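Local coordinates for protein B-agarase (PDB 5Z6P) that hydrolyses agarose, probably at its beta-linked galactose units, as a beta-agarase of glycoside hydrolase family 50, at residues A[664-669]-A[710-715]; A[642-647]-A[697-702]; A[301-306]-A[428-433]; A[614-619]-A[637-642]. One frame throughout, in Å; residues are numbered along the deposited sequence.

Contact 1: A[664-669]-A[710-715]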
loop_
_atom_site.group_PDB
_atom_site.type_symbol
_atom_site.label_atom_id
_atom_site.label_comp_id
_atom_site.label_asym_id
_atom_site.label_seq_id
_atom_site.Cartn_x
_atom_site.Cartn_y
_atom_site.Cartn_z
ATOM N N SER A 664 -13.062 12.262 -6.486
ATOM C CA SER A 664 -12.307 11.158 -5.914
ATOM C C SER A 664 -10.887 11.606 -5.563
ATOM O O SER A 664 -10.388 12.599 -6.118
ATOM C CB SER A 664 -12.260 9.978 -6.888
ATOM O OG SER A 664 -13.562 9.616 -7.323
ATOM N N ILE A 665 -10.248 10.882 -4.642
ATOM C CA ILE A 665 -8.868 11.192 -4.275
ATOM C C ILE A 665 -8.031 9.922 -4.036
ATOM O O ILE A 665 -8.503 8.943 -3.450
ATOM C CB ILE A 665 -8.832 12.130 -3.033
ATOM C CG1 ILE A 665 -7.447 12.764 -2.859
ATOM C CG2 ILE A 665 -9.339 11.408 -1.771
ATOM C CD1 ILE A 665 -7.439 13.944 -1.893
ATOM N N ILE A 666 -6.808 9.919 -4.563
ATOM C CA ILE A 666 -5.870 8.841 -4.292
ATOM C C ILE A 666 -5.211 9.079 -2.945
ATOM O O ILE A 666 -4.558 10.101 -2.740
ATOM C CB ILE A 666 -4.766 8.710 -5.374
ATOM C CG1 ILE A 666 -5.372 8.286 -6.717
ATOM C CG2 ILE A 666 -3.737 7.661 -4.942
ATOM C CD1 ILE A 666 -6.055 6.930 -6.658
ATOM N N GLY A 667 -5.362 8.129 -2.034
ATOM C CA GLY A 667 -4.806 8.282 -0.700
ATOM C C GLY A 667 -3.355 7.843 -0.561
ATOM O O GLY A 667 -2.640 8.347 0.288
ATOM N N GLU A 668 -2.943 6.899 -1.400
ATOM C CA GLU A 668 -1.634 6.275 -1.343
ATOM C C GLU A 668 -1.221 5.713 -2.697
ATOM O O GLU A 668 -2.030 5.133 -3.408
ATOM C CB GLU A 668 -1.612 5.131 -0.330
ATOM C CG GLU A 668 -1.843 5.528 1.115
ATOM C CD GLU A 668 -2.006 4.331 2.028
ATOM O OE1 GLU A 668 -1.479 3.263 1.698
ATOM O OE2 GLU A 668 -2.681 4.469 3.056
ATOM N N PHE A 669 0.063 5.871 -3.013
ATOM C CA PHE A 669 0.729 5.163 -4.106
ATOM C C PHE A 669 2.226 5.324 -3.893
ATOM O O PHE A 669 2.653 6.237 -3.195
ATOM C CB PHE A 669 0.323 5.701 -5.489
ATOM C CG PHE A 669 0.872 7.060 -5.813
ATOM C CD1 PHE A 669 0.297 8.201 -5.293
ATOM C CD2 PHE A 669 1.941 7.199 -6.684
ATOM C CE1 PHE A 669 0.796 9.459 -5.601
ATOM C CE2 PHE A 669 2.456 8.442 -7.003
ATOM C CZ PHE A 669 1.889 9.580 -6.463
ATOM N N VAL A 710 -9.354 14.663 -7.733
ATOM C CA VAL A 710 -9.060 16.004 -7.286
ATOM C C VAL A 710 -7.742 16.036 -6.524
ATOM O O VAL A 710 -7.372 17.050 -5.959
ATOM C CB VAL A 710 -10.211 16.566 -6.413
ATOM C CG1 VAL A 710 -11.505 16.658 -7.251
ATOM C CG2 VAL A 710 -10.432 15.716 -5.143
ATOM N N GLY A 711 -7.039 14.918 -6.520
ATOM C CA GLY A 711 -5.763 14.845 -5.829
ATOM C C GLY A 711 -5.159 13.455 -5.777
ATOM O O GLY A 711 -5.811 12.476 -6.145
ATOM N N ALA A 712 -3.900 13.384 -5.340
ATOM C CA ALA A 712 -3.198 12.124 -5.121
ATOM C C ALA A 712 -2.094 12.300 -4.067
ATOM O O ALA A 712 -1.280 13.221 -4.137
ATOM C CB ALA A 712 -2.606 11.573 -6.447
ATOM N N HIS A 713 -2.105 11.421 -3.072
ATOM C CA HIS A 713 -1.148 11.484 -1.980
ATOM C C HIS A 713 -0.193 10.295 -2.038
ATOM O O HIS A 713 -0.613 9.162 -2.237
ATOM C CB HIS A 713 -1.854 11.527 -0.631
ATOM C CG HIS A 713 -2.726 12.723 -0.438
ATOM N ND1 HIS A 713 -3.767 12.750 0.466
ATOM C CD2 HIS A 713 -2.725 13.936 -1.044
ATOM C CE1 HIS A 713 -4.353 13.929 0.425
ATOM N NE2 HIS A 713 -3.745 14.667 -0.481
ATOM N N TYR A 714 1.091 10.584 -1.844
ATOM C CA TYR A 714 2.159 9.623 -1.999
ATOM C C TYR A 714 2.586 9.034 -0.647
ATOM O O TYR A 714 2.847 9.752 0.315
ATOM C CB TYR A 714 3.361 10.277 -2.713
ATOM C CG TYR A 714 4.539 9.346 -2.925
ATOM C CD1 TYR A 714 5.439 9.082 -1.892
ATOM C CD2 TYR A 714 4.743 8.717 -4.133
ATOM C CE1 TYR A 714 6.493 8.231 -2.068
ATOM C CE2 TYR A 714 5.805 7.857 -4.319
ATOM C CZ TYR A 714 6.683 7.627 -3.279
ATOM O OH TYR A 714 7.726 6.764 -3.435
ATOM N N PHE A 715 2.660 7.712 -0.595
ATOM C CA PHE A 715 3.050 7.021 0.635
ATOM C C PHE A 715 4.491 6.547 0.441
ATOM O O PHE A 715 4.707 5.546 -0.217
ATOM C CB PHE A 715 2.097 5.846 0.918
ATOM C CG PHE A 715 2.200 5.277 2.318
ATOM C CD1 PHE A 715 3.284 4.506 2.691
ATOM C CD2 PHE A 715 1.197 5.487 3.243
ATOM C CE1 PHE A 715 3.380 3.965 3.972
ATOM C CE2 PHE A 715 1.286 4.946 4.526
ATOM C CZ PHE A 715 2.381 4.177 4.881
HETATM O O HOH W 1 -3.756 10.461 2.067
#
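Ile666 and Ala712 form the parallel bridge between strands 664-668 and 709-714, two buried neighbours in what family and topology indicate is a (beta/alpha)8 barrel. The strand axes run 4.6 Å apart and only 3° from parallel. Val710 N donates to Ser664 O at 2.8 Å. Ile666 N then donates to Gly711 O, and His713 N to Ile666 O. Beyond the bridge the two segments stay joined by Phe715 N to Phe669 O, 3.0 Å. The CB atoms of Ile666 and Ala712 meet at 3.7 Å, on the side covered by helix 689-704. On the other side Ile665 CD1 reaches the His713 ring. Water 1 sits in the plane of that ring at its edge, 2.8 Å from His713 ND1, and donates to Gly667 O.

Phe669 and Tyr714 make a T-shaped pair with planes at 85°. The Tyr714 edge points at one Phe669 face, Tyr714 CD2 being 3.7 Å from Phe669 CE2. The CG of Phe669 lies between its backbone N and carbonyl carbon (chi1 71°), which turns the ring back over strand 709-714. Glu668 runs alongside Phe715, with Glu668 CD 3.6 Å from Phe715 CD2. Glu668 OE2 makes a salt bridge to Arg619 and OE1 a hydrogen bond to Tyr645 OH, both from loops after strands 614-615 and 640-643. A guanidinium on one oxygen and a hydroxyl on the other should fix how the carboxylate is turned.

Contact 2: A[642-647]-A[697-702]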
loop_
_atom_site.group_PDB
_atom_site.type_symbol
_atom_site.label_atom_id
_atom_site.label_comp_id
_atom_site.label_asym_id
_atom_site.label_seq_id
_atom_site.Cartn_x
_atom_site.Cartn_y
_atom_site.Cartn_z
ATOM N N TYR A 642 -9.520 6.392 -2.493
ATOM C CA TYR A 642 -8.968 5.093 -2.867
ATOM C C TYR A 642 -7.450 5.062 -2.632
ATOM O O TYR A 642 -6.786 6.074 -2.825
ATOM C CB TYR A 642 -9.235 4.776 -4.348
ATOM C CG TYR A 642 -10.665 4.965 -4.816
ATOM C CD1 TYR A 642 -11.119 6.205 -5.249
ATOM C CD2 TYR A 642 -11.550 3.887 -4.848
ATOM C CE1 TYR A 642 -12.440 6.369 -5.701
ATOM C CE2 TYR A 642 -12.850 4.033 -5.286
ATOM C CZ TYR A 642 -13.294 5.281 -5.705
ATOM O OH TYR A 642 -14.594 5.422 -6.137
ATOM N N ASN A 643 -6.912 3.910 -2.232
ATOM C CA ASN A 643 -5.454 3.712 -2.257
ATOM C C ASN A 643 -5.129 2.842 -3.463
ATOM O O ASN A 643 -5.829 1.884 -3.720
ATOM C CB ASN A 643 -4.935 3.065 -0.965
ATOM C CG ASN A 643 -5.125 3.945 0.263
ATOM O OD1 ASN A 643 -5.338 5.158 0.162
ATOM N ND2 ASN A 643 -5.029 3.334 1.428
ATOM N N TYR A 644 -4.087 3.175 -4.221
ATOM C CA TYR A 644 -3.880 2.456 -5.465
ATOM C C TYR A 644 -2.425 2.352 -5.859
ATOM O O TYR A 644 -1.845 3.266 -6.435
ATOM C CB TYR A 644 -4.683 3.097 -6.596
ATOM C CG TYR A 644 -4.979 2.152 -7.724
ATOM C CD1 TYR A 644 -5.807 1.057 -7.532
ATOM C CD2 TYR A 644 -4.435 2.349 -8.996
ATOM C CE1 TYR A 644 -6.071 0.182 -8.545
ATOM C CE2 TYR A 644 -4.702 1.474 -10.029
ATOM C CZ TYR A 644 -5.529 0.395 -9.796
ATOM O OH TYR A 644 -5.815 -0.494 -10.793
ATOM N N TYR A 645 -1.870 1.189 -5.542
ATOM C CA TYR A 645 -0.469 0.874 -5.752
ATOM C C TYR A 645 -0.301 0.162 -7.083
ATOM O O TYR A 645 -0.148 -1.051 -7.132
ATOM C CB TYR A 645 0.048 0.021 -4.602
ATOM C CG TYR A 645 0.184 0.782 -3.294
ATOM C CD1 TYR A 645 1.281 1.606 -3.066
ATOM C CD2 TYR A 645 -0.780 0.688 -2.298
ATOM C CE1 TYR A 645 1.431 2.298 -1.874
ATOM C CE2 TYR A 645 -0.648 1.381 -1.118
ATOM C CZ TYR A 645 0.470 2.182 -0.902
ATOM O OH TYR A 645 0.621 2.870 0.276
ATOM N N LYS A 646 -0.375 0.937 -8.163
ATOM C CA LYS A 646 -0.114 0.443 -9.506
ATOM C C LYS A 646 0.655 1.548 -10.221
ATOM O O LYS A 646 0.973 2.564 -9.616
ATOM C CB LYS A 646 -1.417 0.090 -10.243
ATOM C CG LYS A 646 -2.306 -0.960 -9.554
ATOM C CD LYS A 646 -1.702 -2.351 -9.581
ATOM C CE LYS A 646 -2.282 -3.230 -8.472
ATOM N NZ LYS A 646 -1.515 -4.496 -8.281
ATOM N N GLU A 647 0.941 1.368 -11.500
ATOM C CA GLU A 647 1.725 2.358 -12.218
ATOM C C GLU A 647 0.928 3.630 -12.501
ATOM O O GLU A 647 1.510 4.667 -12.804
ATOM C CB GLU A 647 2.277 1.756 -13.505
ATOM C CG GLU A 647 3.266 0.611 -13.269
ATOM C CD GLU A 647 4.009 0.187 -14.519
ATOM O OE1 GLU A 647 4.000 0.937 -15.506
ATOM O OE2 GLU A 647 4.619 -0.899 -14.505
ATOM N N GLU A 697 6.040 10.565 -11.979
ATOM C CA GLU A 697 5.455 11.510 -12.909
ATOM C C GLU A 697 4.390 10.842 -13.759
ATOM O O GLU A 697 3.318 11.398 -13.939
ATOM C CB GLU A 697 6.531 12.142 -13.806
ATOM C CG GLU A 697 5.972 13.144 -14.770
ATOM C CD GLU A 697 7.028 14.069 -15.340
ATOM O OE1 GLU A 697 8.204 13.668 -15.401
ATOM O OE2 GLU A 697 6.665 15.202 -15.709
ATOM N N ARG A 698 4.683 9.652 -14.272
ATOM C CA ARG A 698 3.731 8.927 -15.098
ATOM C C ARG A 698 2.430 8.644 -14.334
ATOM O O ARG A 698 1.337 8.805 -14.873
ATOM C CB ARG A 698 4.335 7.620 -15.602
ATOM C CG ARG A 698 5.292 7.773 -16.788
ATOM C CD ARG A 698 5.725 6.393 -17.302
ATOM N NE ARG A 698 7.172 6.318 -17.414
ATOM C CZ ARG A 698 7.905 5.287 -17.030
ATOM N NH1 ARG A 698 7.338 4.206 -16.517
ATOM N NH2 ARG A 698 9.211 5.339 -17.167
ATOM N N TYR A 699 2.559 8.227 -13.081
ATOM C CA TYR A 699 1.393 8.028 -12.230
ATOM C C TYR A 699 0.603 9.311 -12.155
ATOM O O TYR A 699 -0.579 9.317 -12.439
ATOM C CB TYR A 699 1.786 7.569 -10.820
ATOM C CG TYR A 699 0.606 7.103 -9.945
ATOM C CD1 TYR A 699 -0.289 8.007 -9.381
ATOM C CD2 TYR A 699 0.421 5.754 -9.670
ATOM C CE1 TYR A 699 -1.360 7.559 -8.557
ATOM C CE2 TYR A 699 -0.647 5.306 -8.867
ATOM C CZ TYR A 699 -1.522 6.201 -8.318
ATOM O OH TYR A 699 -2.547 5.720 -7.528
ATOM N N MET A 700 1.252 10.406 -11.802
ATOM C CA MET A 700 0.519 11.635 -11.554
ATOM C C MET A 700 -0.217 12.195 -12.767
ATOM O O MET A 700 -1.303 12.748 -12.612
ATOM C CB MET A 700 1.440 12.691 -10.991
ATOM C CG MET A 700 1.799 12.425 -9.548
ATOM S SD MET A 700 0.331 12.296 -8.527
ATOM C CE MET A 700 -0.319 13.950 -8.740
ATOM N N GLN A 701 0.362 12.049 -13.958
ATOM C CA GLN A 701 -0.243 12.571 -15.184
ATOM C C GLN A 701 -1.618 11.966 -15.347
ATOM O O GLN A 701 -2.599 12.609 -15.710
ATOM C CB GLN A 701 0.619 12.227 -16.404
ATOM C CG GLN A 701 1.973 12.880 -16.441
ATOM C CD GLN A 701 2.829 12.403 -17.607
ATOM O OE1 GLN A 701 2.657 11.297 -18.110
ATOM N NE2 GLN A 701 3.772 13.237 -18.026
ATOM N N THR A 702 -1.632 10.680 -15.060
ATOM C CA THR A 702 -2.774 9.825 -15.124
ATOM C C THR A 702 -3.922 10.273 -14.179
ATOM O O THR A 702 -5.115 10.163 -14.509
ATOM C CB THR A 702 -2.249 8.407 -14.848
ATOM O OG1 THR A 702 -2.318 7.586 -16.022
ATOM C CG2 THR A 702 -2.834 7.823 -13.686
HETATM O O HOH W 2 4.970 3.715 -15.485
#
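The Tyr699 ring meets segment 642-647 with its edge: Lys646 O lies in the ring plane, 3.2 Å from Tyr699 CD2. Phe669 stacks on this same ring from outside the contact. The Tyr644 ring has Lys646 CG over one face, and Tyr699 OH comes up near its plane at the edge. At the edge of the Arg698 guanidinium lies water 2, also in plane.

Tyr699 OH donates to Tyr644 O at 2.8 Å, in the carbonyl plane and on a lone pair. The Tyr699 CG is anti to the backbone N (chi1 -170°), which sends the ring out from the helix, edge-on to the carbonyls of Tyr644 and Lys646. The hydroxyl also packs against Tyr644 CB at 3.5 Å. At the base of the side chain, Glu647 O takes a CH...O contact from Tyr699 CA, 3.4 Å.

Water 2 links the charged ends. It accepts from Arg698 NH1 at 2.6 Å and donates to Glu647 OE1 at 2.9 Å. Glu647 OE1 is also bonded to Ser195 OG and Leu196 N, and Lys646 NZ to His193, all within the agarase CBM-like region. A tyrosine of outer helix 689-704 thus anchors the loop that follows strand 640-643, where the probable barrel borders the CBM-like region.

Contact 3: A[301-306]-A[428-433]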
loop_
_atom_site.group_PDB
_atom_site.type_symbol
_atom_site.label_atom_id
_atom_site.label_comp_id
_atom_site.label_asym_id
_atom_site.label_seq_id
_atom_site.Cartn_x
_atom_site.Cartn_y
_atom_site.Cartn_z
ATOM N N PHE A 301 -6.154 21.433 -6.468
ATOM C CA PHE A 301 -5.834 20.058 -6.740
ATOM C C PHE A 301 -4.810 19.642 -5.665
ATOM O O PHE A 301 -3.834 20.348 -5.418
ATOM C CB PHE A 301 -5.296 19.900 -8.159
ATOM C CG PHE A 301 -5.126 18.466 -8.601
ATOM C CD1 PHE A 301 -6.176 17.777 -9.201
ATOM C CD2 PHE A 301 -3.903 17.815 -8.445
ATOM C CE1 PHE A 301 -6.022 16.469 -9.622
ATOM C CE2 PHE A 301 -3.733 16.505 -8.856
ATOM C CZ PHE A 301 -4.786 15.827 -9.452
ATOM N N ALA A 302 -5.056 18.518 -5.002
ATOM C CA ALA A 302 -4.275 18.155 -3.804
ATOM C C ALA A 302 -3.101 17.230 -4.099
ATOM O O ALA A 302 -3.297 16.084 -4.463
ATOM C CB ALA A 302 -5.183 17.507 -2.754
ATOM N N THR A 303 -1.878 17.724 -3.922
ATOM C CA THR A 303 -0.704 16.859 -4.044
ATOM C C THR A 303 0.132 16.967 -2.776
ATOM O O THR A 303 0.299 18.053 -2.224
ATOM C CB THR A 303 0.172 17.207 -5.285
ATOM O OG1 THR A 303 0.568 18.585 -5.231
ATOM C CG2 THR A 303 -0.604 16.948 -6.583
ATOM N N GLY A 304 0.646 15.834 -2.311
ATOM C CA GLY A 304 1.391 15.803 -1.063
ATOM C C GLY A 304 1.747 14.402 -0.622
ATOM O O GLY A 304 1.438 13.443 -1.317
ATOM N N LEU A 305 2.378 14.297 0.542
ATOM C CA LEU A 305 2.908 13.033 1.041
ATOM C C LEU A 305 2.218 12.592 2.331
ATOM O O LEU A 305 1.787 13.412 3.128
ATOM C CB LEU A 305 4.413 13.149 1.297
ATOM C CG LEU A 305 5.252 13.872 0.230
ATOM C CD1 LEU A 305 6.715 13.964 0.669
ATOM C CD2 LEU A 305 5.137 13.179 -1.114
ATOM N N ASP A 306 2.113 11.287 2.506
ATOM C CA ASP A 306 1.577 10.713 3.717
ATOM C C ASP A 306 2.663 10.524 4.783
ATOM O O ASP A 306 3.851 10.534 4.477
ATOM C CB ASP A 306 0.925 9.369 3.416
ATOM C CG ASP A 306 -0.237 9.486 2.463
ATOM O OD1 ASP A 306 -0.976 10.499 2.497
ATOM O OD2 ASP A 306 -0.381 8.547 1.667
ATOM N N TRP A 428 8.897 22.238 -3.259
ATOM C CA TRP A 428 8.678 21.153 -4.205
ATOM C C TRP A 428 7.353 21.296 -4.972
ATOM O O TRP A 428 7.122 20.608 -5.969
ATOM C CB TRP A 428 8.707 19.810 -3.463
ATOM C CG TRP A 428 9.986 19.570 -2.706
ATOM C CD1 TRP A 428 11.134 20.332 -2.752
ATOM C CD2 TRP A 428 10.255 18.499 -1.796
ATOM N NE1 TRP A 428 12.093 19.790 -1.924
ATOM C CE2 TRP A 428 11.580 18.667 -1.323
ATOM C CE3 TRP A 428 9.506 17.412 -1.327
ATOM C CZ2 TRP A 428 12.171 17.791 -0.417
ATOM C CZ3 TRP A 428 10.094 16.545 -0.419
ATOM C CH2 TRP A 428 11.415 16.737 0.026
ATOM N N GLY A 429 6.491 22.185 -4.494
ATOM C CA GLY A 429 5.234 22.467 -5.164
ATOM C C GLY A 429 3.992 21.765 -4.631
ATOM O O GLY A 429 2.898 21.974 -5.149
ATOM N N PHE A 430 4.144 20.931 -3.601
ATOM C CA PHE A 430 2.995 20.196 -3.090
ATOM C C PHE A 430 2.016 21.174 -2.500
ATOM O O PHE A 430 2.424 22.164 -1.915
ATOM C CB PHE A 430 3.400 19.160 -2.042
ATOM C CG PHE A 430 4.046 17.945 -2.618
ATOM C CD1 PHE A 430 3.363 17.140 -3.520
ATOM C CD2 PHE A 430 5.347 17.604 -2.267
ATOM C CE1 PHE A 430 3.960 16.019 -4.043
ATOM C CE2 PHE A 430 5.945 16.479 -2.791
ATOM C CZ PHE A 430 5.260 15.692 -3.687
ATOM N N THR A 431 0.725 20.906 -2.680
ATOM C CA THR A 431 -0.312 21.804 -2.198
ATOM C C THR A 431 -0.892 21.400 -0.850
ATOM O O THR A 431 -1.817 22.052 -0.344
ATOM C CB THR A 431 -1.474 21.900 -3.211
ATOM O OG1 THR A 431 -1.860 20.586 -3.622
ATOM C CG2 THR A 431 -1.034 22.716 -4.441
ATOM N N CYS A 432 -0.363 20.319 -0.281
ATOM C CA CYS A 432 -0.795 19.886 1.041
ATOM C C CYS A 432 0.192 18.983 1.735
ATOM O O CYS A 432 1.134 18.485 1.137
ATOM C CB CYS A 432 -2.132 19.135 0.973
ATOM S SG CYS A 432 -1.974 17.453 0.328
ATOM N N LEU A 433 -0.086 18.785 3.016
ATOM C CA LEU A 433 0.430 17.702 3.816
ATOM C C LEU A 433 -0.652 16.624 3.816
ATOM O O LEU A 433 -1.826 16.929 4.050
ATOM C CB LEU A 433 0.735 18.174 5.243
ATOM C CG LEU A 433 1.615 19.429 5.380
ATOM C CD1 LEU A 433 1.730 19.872 6.835
ATOM C CD2 LEU A 433 2.974 19.165 4.799
HETATM O O HOH W 3 3.184 16.769 1.769
#
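Phe430 lies across strand 299-305, its CB 3.3 Å from Thr303 O. Further out, CG passes over Gly304 CA, and CD1 comes to 3.2 Å from Gly304 N. The tip, CZ, rests on Leu305 CD2 at 3.6 Å, the leucine crossing the phenyl side chain at about a right angle. Gly304 C lies over one ring face near the rim. At its edges, in plane, are Thr303 CB and Trp428 CE3. Ala751 and Asn755 of helix 745-762 pack on Phe430.

Thr431 supplies the main polar grip. Its OG1 sits between the backbone N and the carbonyl carbon (chi1 48°), which brings it to the strand backbone. There it donates to Phe301 O at 2.7 Å, on a lone pair in the carbonyl plane. The same oxygen accepts from Thr303 N at 2.9 Å, with a fairly straight bond of 166°. One hydroxyl thus serves a backbone acceptor and a backbone donor two residues apart. Thr303 O takes weak bonds from Thr431 N and Cys432 N.

Farther along, water 3 fills in for a direct link, accepting from Leu305 N at 2.9 Å and donating to Cys432 O at 2.7 Å. Gly429 is the first residue to leave helix 413-428, with positive phi. Segment 428-433 is not a regular strand, but it lies between strands 299-305 and 449-453, where the second barrel strand would probably fall.

Contact 4: A[614-619]-A[637-642]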
loop_
_atom_site.group_PDB
_atom_site.type_symbol
_atom_site.label_atom_id
_atom_site.label_comp_id
_atom_site.label_asym_id
_atom_site.label_seq_id
_atom_site.Cartn_x
_atom_site.Cartn_y
_atom_site.Cartn_z
ATOM N N LEU A 614 -14.793 18.786 4.695
ATOM C CA LEU A 614 -15.007 17.657 3.820
ATOM C C LEU A 614 -14.766 16.323 4.509
ATOM O O LEU A 614 -13.783 16.134 5.227
ATOM C CB LEU A 614 -14.104 17.778 2.585
ATOM C CG LEU A 614 -14.406 18.982 1.677
ATOM C CD1 LEU A 614 -13.442 19.053 0.511
ATOM C CD2 LEU A 614 -15.831 18.940 1.160
ATOM N N TYR A 615 -15.693 15.405 4.293
ATOM C CA TYR A 615 -15.539 14.037 4.752
ATOM C C TYR A 615 -15.060 13.205 3.562
ATOM O O TYR A 615 -15.754 13.089 2.549
ATOM C CB TYR A 615 -16.859 13.518 5.337
ATOM C CG TYR A 615 -16.907 12.034 5.603
ATOM C CD1 TYR A 615 -15.786 11.334 6.026
ATOM C CD2 TYR A 615 -18.087 11.330 5.422
ATOM C CE1 TYR A 615 -15.846 9.960 6.264
ATOM C CE2 TYR A 615 -18.159 9.987 5.651
ATOM C CZ TYR A 615 -17.038 9.295 6.068
ATOM O OH TYR A 615 -17.149 7.948 6.285
ATOM N N LEU A 616 -13.866 12.637 3.694
ATOM C CA LEU A 616 -13.163 12.069 2.552
ATOM C C LEU A 616 -13.203 10.555 2.487
ATOM O O LEU A 616 -12.503 9.963 1.691
ATOM C CB LEU A 616 -11.706 12.538 2.556
ATOM C CG LEU A 616 -11.514 14.052 2.637
ATOM C CD1 LEU A 616 -10.057 14.353 2.858
ATOM C CD2 LEU A 616 -12.025 14.795 1.410
ATOM N N GLY A 617 -14.018 9.922 3.324
ATOM C CA GLY A 617 -14.201 8.488 3.197
ATOM C C GLY A 617 -13.231 7.613 3.972
ATOM O O GLY A 617 -12.659 8.042 4.970
ATOM N N CYS A 618 -13.060 6.376 3.516
ATOM C CA CYS A 618 -12.363 5.358 4.295
ATOM C C CYS A 618 -11.193 4.695 3.586
ATOM O O CYS A 618 -10.704 3.655 4.036
ATOM C CB CYS A 618 -13.341 4.266 4.719
ATOM S SG CYS A 618 -14.089 3.406 3.341
ATOM N N ARG A 619 -10.777 5.273 2.466
ATOM C CA ARG A 619 -9.571 4.856 1.779
ATOM C C ARG A 619 -9.634 3.383 1.390
ATOM O O ARG A 619 -9.021 2.529 2.050
ATOM C CB ARG A 619 -8.336 5.131 2.665
ATOM C CG ARG A 619 -8.287 6.580 3.178
ATOM C CD ARG A 619 -7.328 6.768 4.356
ATOM N NE ARG A 619 -5.949 6.529 3.965
ATOM C CZ ARG A 619 -5.210 7.418 3.311
ATOM N NH1 ARG A 619 -5.740 8.597 2.992
ATOM N NH2 ARG A 619 -3.950 7.133 2.987
ATOM N N VAL A 637 -20.243 10.395 1.569
ATOM C CA VAL A 637 -18.985 11.124 1.628
ATOM C C VAL A 637 -19.010 12.350 0.723
ATOM O O VAL A 637 -19.841 12.465 -0.174
ATOM C CB VAL A 637 -17.776 10.234 1.250
ATOM C CG1 VAL A 637 -17.769 8.962 2.102
ATOM C CG2 VAL A 637 -17.779 9.913 -0.221
ATOM N N ASP A 638 -18.099 13.277 0.977
ATOM C CA ASP A 638 -17.927 14.407 0.106
ATOM C C ASP A 638 -16.961 14.047 -1.038
ATOM O O ASP A 638 -17.147 14.469 -2.187
ATOM C CB ASP A 638 -17.430 15.597 0.906
ATOM C CG ASP A 638 -18.450 16.082 1.926
ATOM O OD1 ASP A 638 -19.606 16.340 1.557
ATOM O OD2 ASP A 638 -18.095 16.209 3.095
ATOM N N VAL A 639 -15.938 13.262 -0.707
ATOM C CA VAL A 639 -14.967 12.784 -1.675
ATOM C C VAL A 639 -14.743 11.317 -1.415
ATOM O O VAL A 639 -14.575 10.921 -0.259
ATOM C CB VAL A 639 -13.611 13.522 -1.575
ATOM C CG1 VAL A 639 -12.617 12.961 -2.597
ATOM C CG2 VAL A 639 -13.777 14.999 -1.749
ATOM N N VAL A 640 -14.730 10.506 -2.466
ATOM C CA VAL A 640 -14.432 9.093 -2.299
ATOM C C VAL A 640 -12.913 8.893 -2.382
ATOM O O VAL A 640 -12.261 9.408 -3.304
ATOM C CB VAL A 640 -15.149 8.208 -3.343
ATOM C CG1 VAL A 640 -14.926 6.746 -3.032
ATOM C CG2 VAL A 640 -16.653 8.503 -3.376
ATOM N N SER A 641 -12.352 8.186 -1.398
ATOM C CA SER A 641 -10.908 7.991 -1.332
ATOM C C SER A 641 -10.542 6.547 -1.656
ATOM O O SER A 641 -11.199 5.606 -1.188
ATOM C CB SER A 641 -10.354 8.391 0.043
ATOM O OG SER A 641 -11.008 7.757 1.129
ATOM N N TYR A 642 -9.520 6.392 -2.493
ATOM C CA TYR A 642 -8.968 5.093 -2.867
ATOM C C TYR A 642 -7.450 5.062 -2.632
ATOM O O TYR A 642 -6.786 6.074 -2.825
ATOM C CB TYR A 642 -9.235 4.776 -4.348
ATOM C CG TYR A 642 -10.665 4.965 -4.816
ATOM C CD1 TYR A 642 -11.119 6.205 -5.249
ATOM C CD2 TYR A 642 -11.550 3.887 -4.848
ATOM C CE1 TYR A 642 -12.440 6.369 -5.701
ATOM C CE2 TYR A 642 -12.850 4.033 -5.286
ATOM C CZ TYR A 642 -13.294 5.281 -5.705
ATOM O OH TYR A 642 -14.594 5.422 -6.137
HETATM O O HOH W 4 -13.652 5.887 0.443
#
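Tyr615 and Val637 cross obliquely, with Val637 CG1 directed at the tyrosine ring. This is an off-centre CH-pi contact, the methyl 4.2 Å from the centroid of the Tyr615 ring. Phe599, Val602 and Leu606 of helix 581-609 also pack on Tyr615. Leu616 and Val639 instead lie side by side and point the same way, with Leu616 CD2 3.6 Å from Val639 CB. Leu614 crosses the Asp638 side chain obliquely, touching its CB.

Asp638 points its side chain toward segment 614-619. Asp638 OD2 receives Tyr615 N at 2.8 Å through its anti lone pair, and the bond is nearly straight at 173°. Lys607 forms a salt bridge with the same oxygen, which would be expected to keep the acid charged. Tyr615 O is gripped twice in return, by Asp638 N at 2.8 Å and by Val639 N at 3.3 Å.

Ser641 makes the side-chain link at the other end, as both donor and acceptor. With OG between its backbone N and carbonyl carbon (chi1 53°), the hydroxyl faces segment 614-619. It donates to Leu616 O at 2.7 Å and accepts from Arg619 N at 2.8 Å. Water 4 adds a bridge, accepting from Cys618 N and from Ser641 N. Arg619 CG packs on the serine oxygen. The Arg619 guanidinium hydrogen-bonds Asn508, forms a salt bridge with Glu668 and makes a cation-pi contact with Phe505.

Direct backbone bonds are limited to the two into Tyr615 O; side chains and a water make the other links. By place and order the segments match barrel strands five and six, a strand-helix-strand unit connected through helix 627-634.

Contacts 1, 3 and 4 lie among the strands of what is probably a barrel; contact 2 joins its helix 689-704 to the loop after strand 640-643. Contact 3 comes first along the chain, then contact 4; contacts 1 and 2 follow with their segments alternating. Contact 1 is central, its centre about 8 Å from that of contact 2, 10 Å from contact 3 and 11 Å from contact 4. Strand 709-714 pairs with 299-305, and 664-668 with 640-643. The segments of contacts 2 and 4 overlap at Tyr642, yet their centres are about 18 Å apart. Early and late parts of the sequence thus meet, consistent with closure of a barrel, the last strand lying beside the first.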